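Local coordinates for twitching motility pilus retraction protein (Geobacter sulfurreducens PCA, PDB 5ZFQ) that probably powers the retraction of type IV pili as a hexameric ATPase motor of the type II/IV secretion family, at residues N257-T262 against A306-V311; S330-G335 against M341-Q346. All blocks are in the same frame, centred on the assembly; numbering follows the deposited sequence.

Interaction 1. Residues N257-T262 against A306-V311; sequences NSAVQT and ALEVMV
Glu308 reaches from strand 303-310 to the first turn of helix 259-268 and lays its carboxylate against Ser258 and Ala259. Glu308 OE2 accepts a hydrogen bond from Ala259 N at 3.0 Å, nearly straight at 165°, on the anti lone pair, the one turned away from OE1. The other oxygen, OE1, accepts from Met344 N, so one buried carboxylate serves the amino ends of two helices, whose dipoles would tend to stabilise its negative charge. With CG anti to the backbone N (chi1 163°) and the chain extended beyond it, the carboxylate is carried from the strand to the helix start. Ser258 CB lies 3.3 Å from Glu308 OE2, while its hydroxyl turns back to cap its own helix, Ser258 OG accepting from Gln261 N at 3.0 Å. Two residues further along the strand, Met310 CB meets Ala259 CB at 3.7 Å, an apolar patch that Met332 helps to cover. Asn257, just before the cap, bonds Glu245 of a neighbouring subunit. This is a serine N-cap whose first helical amide is bonded by an acid from an edge strand of the mixed sheet in the P-loop ATPase core.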
loop_
_atom_site.group_PDB
_atom_site.type_symbol
_atom_site.label_atom_id
_atom_site.label_comp_id
_atom_site.label_asym_id
_atom_site.label_seq_id
_atom_site.Cartn_x
_atom_site.Cartn_y
_atom_site.Cartn_z
ATOM N N ASN A 257 15.283 -26.681 4.714
ATOM C CA ASN A 257 15.564 -28.107 4.772
ATOM C C ASN A 257 17.033 -28.482 4.908
ATOM O O ASN A 257 17.379 -29.667 4.868
ATOM C CB ASN A 257 14.983 -28.758 3.522
ATOM C CG ASN A 257 13.513 -28.483 3.374
ATOM O OD1 ASN A 257 13.088 -27.815 2.436
ATOM N ND2 ASN A 257 12.721 -28.997 4.307
ATOM N N SER A 258 17.892 -27.479 5.054
ATOM C CA SER A 258 19.314 -27.722 5.272
ATOM C C SER A 258 19.923 -26.546 6.029
ATOM O O SER A 258 19.321 -25.472 6.106
ATOM C CB SER A 258 20.043 -27.942 3.940
ATOM O OG SER A 258 20.164 -26.733 3.195
ATOM N N ALA A 259 21.111 -26.756 6.587
ATOM C CA ALA A 259 21.832 -25.720 7.311
ATOM C C ALA A 259 22.158 -24.551 6.396
ATOM O O ALA A 259 21.907 -23.389 6.739
ATOM C CB ALA A 259 23.100 -26.288 7.904
ATOM N N VAL A 260 22.725 -24.871 5.234
ATOM C CA VAL A 260 23.073 -23.882 4.221
ATOM C C VAL A 260 21.840 -23.098 3.753
ATOM O O VAL A 260 21.858 -21.874 3.636
ATOM C CB VAL A 260 23.760 -24.559 2.989
ATOM C CG1 VAL A 260 24.001 -23.549 1.868
ATOM C CG2 VAL A 260 25.058 -25.245 3.410
ATOM N N GLN A 261 20.765 -23.819 3.482
ATOM C CA GLN A 261 19.525 -23.184 3.066
ATOM C C GLN A 261 18.959 -22.303 4.180
ATOM O O GLN A 261 18.415 -21.233 3.913
ATOM C CB GLN A 261 18.538 -24.257 2.656
ATOM C CG GLN A 261 17.278 -23.784 2.038
ATOM C CD GLN A 261 16.356 -24.953 1.757
ATOM O OE1 GLN A 261 15.428 -25.203 2.528
ATOM N NE2 GLN A 261 16.607 -25.683 0.659
ATOM N N THR A 262 19.129 -22.748 5.428
ATOM C CA THR A 262 18.676 -22.001 6.603
ATOM C C THR A 262 19.429 -20.681 6.783
ATOM O O THR A 262 18.818 -19.629 7.002
ATOM C CB THR A 262 18.845 -22.816 7.898
ATOM O OG1 THR A 262 17.941 -23.931 7.895
ATOM C CG2 THR A 262 18.589 -21.929 9.125
ATOM N N ALA A 306 15.277 -38.202 9.873
ATOM C CA ALA A 306 16.494 -37.920 9.156
ATOM C C ALA A 306 16.881 -36.528 9.624
ATOM O O ALA A 306 16.084 -35.643 9.710
ATOM C CB ALA A 306 16.291 -37.993 7.676
ATOM N N LEU A 307 18.142 -36.337 9.889
ATOM C CA LEU A 307 18.551 -35.118 10.556
ATOM C C LEU A 307 19.895 -34.606 10.054
ATOM O O LEU A 307 20.900 -35.339 10.031
ATOM C CB LEU A 307 18.604 -35.357 12.071
ATOM C CG LEU A 307 19.118 -34.256 12.996
ATOM C CD1 LEU A 307 18.078 -33.153 13.247
ATOM C CD2 LEU A 307 19.595 -34.897 14.293
ATOM N N GLU A 308 19.938 -33.335 9.726
ATOM C CA GLU A 308 21.155 -32.718 9.334
ATOM C C GLU A 308 21.509 -31.820 10.494
ATOM O O GLU A 308 20.707 -31.058 10.936
ATOM C CB GLU A 308 20.952 -31.927 8.072
ATOM C CG GLU A 308 22.060 -30.942 7.811
ATOM C CD GLU A 308 22.312 -30.667 6.367
ATOM O OE1 GLU A 308 22.801 -31.530 5.673
ATOM O OE2 GLU A 308 22.039 -29.578 5.925
ATOM N N VAL A 309 22.722 -31.941 11.003
ATOM C CA VAL A 309 23.182 -31.123 12.106
ATOM C C VAL A 309 24.424 -30.337 11.782
ATOM O O VAL A 309 25.398 -30.888 11.394
ATOM C CB VAL A 309 23.567 -31.988 13.308
ATOM C CG1 VAL A 309 23.980 -31.147 14.480
ATOM C CG2 VAL A 309 22.458 -32.916 13.691
ATOM N N MET A 310 24.393 -29.040 11.990
ATOM C CA MET A 310 25.554 -28.215 11.783
ATOM C C MET A 310 25.986 -27.571 13.084
ATOM O O MET A 310 25.244 -26.832 13.661
ATOM C CB MET A 310 25.222 -27.114 10.810
ATOM C CG MET A 310 26.408 -26.368 10.267
ATOM S SD MET A 310 27.032 -24.980 11.171
ATOM C CE MET A 310 25.697 -23.862 11.275
ATOM N N VAL A 311 27.202 -27.836 13.524
ATOM C CA VAL A 311 27.737 -27.239 14.724
ATOM C C VAL A 311 28.846 -26.331 14.290
ATOM O O VAL A 311 29.812 -26.768 13.737
ATOM C CB VAL A 311 28.315 -28.273 15.674
ATOM C CG1 VAL A 311 28.687 -27.618 16.978
ATOM C CG2 VAL A 311 27.302 -29.350 15.953
#

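Interaction 2. Residues S330-G335 against M341-Q346; sequences SQMQVG and MQTMNQ
Gln346 NE2 donates to Gln333 O at 2.7 Å, lying in the plane of that carbonyl on a lone pair, although the bond is bent to 142° and the acceptor stands somewhat off the glutamine's own amide plane. At the other end of the same amide, Gln346 OE1 accepts from Thr343 N at 2.9 Å. Two bonds to different parts of the backbone thus limit the rotation of the amide group and settle which end is nitrogen and which is oxygen. The bond is reciprocated: Thr343 OG1, set between its own backbone N and carbonyl carbon (chi1 61°), accepts from Gln346 N at 2.9 Å. The reciprocal pair is a capping box at the start of helix 344-353, here with glutamine as the partner that closes it, and the same glutamine side chain links the box to the backbone of segment 330-335, through Gln333 O.

That torsion also places the threonine methyl, with CG2 anti to the carbonyl carbon and Thr343 CG2 packed against Met332 CB at 3.8 Å. Beside it the side chains of Met332 and Met341 cross at about a right angle. Met341 SD lies 3.9 Å from Gln331 O. Nearer the turn, Met341 N makes a weak bond to Gly335 O at 3.3 Å, though Gly335 is poorly ordered. The two methionines face Met310 of strand 303-310, with Ile316 of helix 314-321 also against Met341, while Met375 of helix 369-377 packs on Gln346, so the contact fills the junction between the edge strand and the surrounding helices.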
loop_
_atom_site.group_PDB
_atom_site.type_symbol
_atom_site.label_atom_id
_atom_site.label_comp_id
_atom_site.label_asym_id
_atom_site.label_seq_id
_atom_site.Cartn_x
_atom_site.Cartn_y
_atom_site.Cartn_z
ATOM N N SER A 330 30.879 -28.449 3.146
ATOM C CA SER A 330 32.156 -29.159 3.190
ATOM C C SER A 330 32.618 -29.476 4.611
ATOM O O SER A 330 33.036 -30.600 4.907
ATOM C CB SER A 330 33.228 -28.337 2.478
ATOM O OG SER A 330 34.523 -28.858 2.729
ATOM N N GLN A 331 32.547 -28.476 5.484
ATOM C CA GLN A 331 32.927 -28.650 6.879
ATOM C C GLN A 331 32.025 -29.662 7.588
ATOM O O GLN A 331 32.428 -30.301 8.557
ATOM C CB GLN A 331 32.898 -27.305 7.600
ATOM C CG GLN A 331 33.986 -26.377 7.136
ATOM C CD GLN A 331 35.375 -27.001 7.274
ATOM O OE1 GLN A 331 35.801 -27.358 8.382
ATOM N NE2 GLN A 331 36.086 -27.140 6.143
ATOM N N MET A 332 30.809 -29.827 7.093
ATOM C CA MET A 332 29.878 -30.724 7.754
ATOM C C MET A 332 30.149 -32.191 7.399
ATOM O O MET A 332 29.793 -33.106 8.159
ATOM C CB MET A 332 28.447 -30.333 7.397
ATOM C CG MET A 332 28.218 -28.848 7.498
ATOM S SD MET A 332 26.528 -28.326 7.205
ATOM C CE MET A 332 25.567 -29.744 7.763
ATOM N N GLN A 333 30.752 -32.410 6.247
ATOM C CA GLN A 333 31.073 -33.745 5.791
ATOM C C GLN A 333 32.083 -34.421 6.693
ATOM O O GLN A 333 31.939 -35.576 7.061
ATOM C CB GLN A 333 31.614 -33.666 4.385
ATOM C CG GLN A 333 30.592 -33.916 3.304
ATOM C CD GLN A 333 30.956 -33.214 2.027
ATOM O OE1 GLN A 333 31.859 -32.412 2.003
ATOM N NE2 GLN A 333 30.257 -33.518 0.961
ATOM N N VAL A 334 33.086 -33.663 7.098
ATOM C CA VAL A 334 34.158 -34.178 7.929
ATOM C C VAL A 334 34.067 -33.881 9.415
ATOM O O VAL A 334 35.022 -34.128 10.128
ATOM C CB VAL A 334 35.497 -33.627 7.446
ATOM C CG1 VAL A 334 35.524 -33.628 5.941
ATOM C CG2 VAL A 334 35.689 -32.228 7.957
ATOM N N GLY A 335 32.940 -33.344 9.870
ATOM C CA GLY A 335 32.769 -32.950 11.246
ATOM C C GLY A 335 32.170 -33.899 12.245
ATOM O O GLY A 335 31.964 -33.529 13.380
ATOM N N MET A 341 28.695 -33.148 13.852
ATOM C CA MET A 341 27.925 -32.692 12.733
ATOM C C MET A 341 27.623 -33.830 11.796
ATOM O O MET A 341 28.345 -34.770 11.741
ATOM C CB MET A 341 28.705 -31.679 11.924
ATOM C CG MET A 341 29.404 -30.615 12.696
ATOM S SD MET A 341 30.080 -29.401 11.593
ATOM C CE MET A 341 28.672 -28.998 10.656
ATOM N N GLN A 342 26.528 -33.739 11.071
ATOM C CA GLN A 342 26.209 -34.719 10.083
ATOM C C GLN A 342 25.431 -34.076 8.998
ATOM O O GLN A 342 24.608 -33.262 9.262
ATOM C CB GLN A 342 25.407 -35.855 10.669
ATOM C CG GLN A 342 24.207 -35.433 11.460
ATOM C CD GLN A 342 23.554 -36.561 12.204
ATOM O OE1 GLN A 342 24.138 -37.161 13.069
ATOM N NE2 GLN A 342 22.327 -36.834 11.875
ATOM N N THR A 343 25.670 -34.461 7.762
ATOM C CA THR A 343 24.865 -33.963 6.656
ATOM C C THR A 343 23.595 -34.801 6.542
ATOM O O THR A 343 23.521 -35.916 7.074
ATOM C CB THR A 343 25.620 -34.009 5.308
ATOM O OG1 THR A 343 25.965 -35.361 4.999
ATOM C CG2 THR A 343 26.902 -33.170 5.362
ATOM N N MET A 344 22.602 -34.246 5.846
ATOM C CA MET A 344 21.396 -34.971 5.492
ATOM C C MET A 344 21.764 -36.246 4.737
ATOM O O MET A 344 21.224 -37.309 5.027
ATOM C CB MET A 344 20.457 -34.096 4.654
ATOM C CG MET A 344 19.163 -34.791 4.290
ATOM S SD MET A 344 18.256 -35.344 5.774
ATOM C CE MET A 344 17.849 -33.785 6.554
ATOM N N ASN A 345 22.700 -36.148 3.794
ATOM C CA ASN A 345 23.151 -37.337 3.077
ATOM C C ASN A 345 23.779 -38.360 4.026
ATOM O O ASN A 345 23.504 -39.554 3.903
ATOM C CB ASN A 345 24.134 -36.982 1.945
ATOM C CG ASN A 345 23.434 -36.812 0.588
ATOM O OD1 ASN A 345 22.262 -37.178 0.426
ATOM N ND2 ASN A 345 24.146 -36.246 -0.384
ATOM N N GLN A 346 24.599 -37.916 4.981
ATOM C CA GLN A 346 25.181 -38.847 5.948
ATOM C C GLN A 346 24.081 -39.515 6.754
ATOM O O GLN A 346 24.106 -40.722 6.942
ATOM C CB GLN A 346 26.181 -38.146 6.869
ATOM C CG GLN A 346 27.507 -37.870 6.179
ATOM C CD GLN A 346 28.457 -37.012 6.999
ATOM O OE1 GLN A 346 28.026 -36.151 7.771
ATOM N NE2 GLN A 346 29.759 -37.224 6.813
#

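How the interactions relate
Past the N-terminal antiparallel sheet and most strands of the mixed sheet, the chain enters helix 259-268, runs through helix 275-285 and strand 286-296, and returns along strand 303-310, where interaction 1 closes a loop with 43 residues between its segments. It then passes through helix 314-321 before interaction 2 closes a far shorter turn, five residues long, between helices 328-333 and 344-353. The two loops follow in series, neither nesting nor crossing, yet their centres lie only about 9 Å apart. Glu308 touches both contacts, and a probable hydrogen bond joins Leu307 O to Gln342 NE2. Contacts separate in sequence thus meet at one strand, bringing the starts of helices 259-268 and 344-353, and helix 328-333, beside strand 303-310.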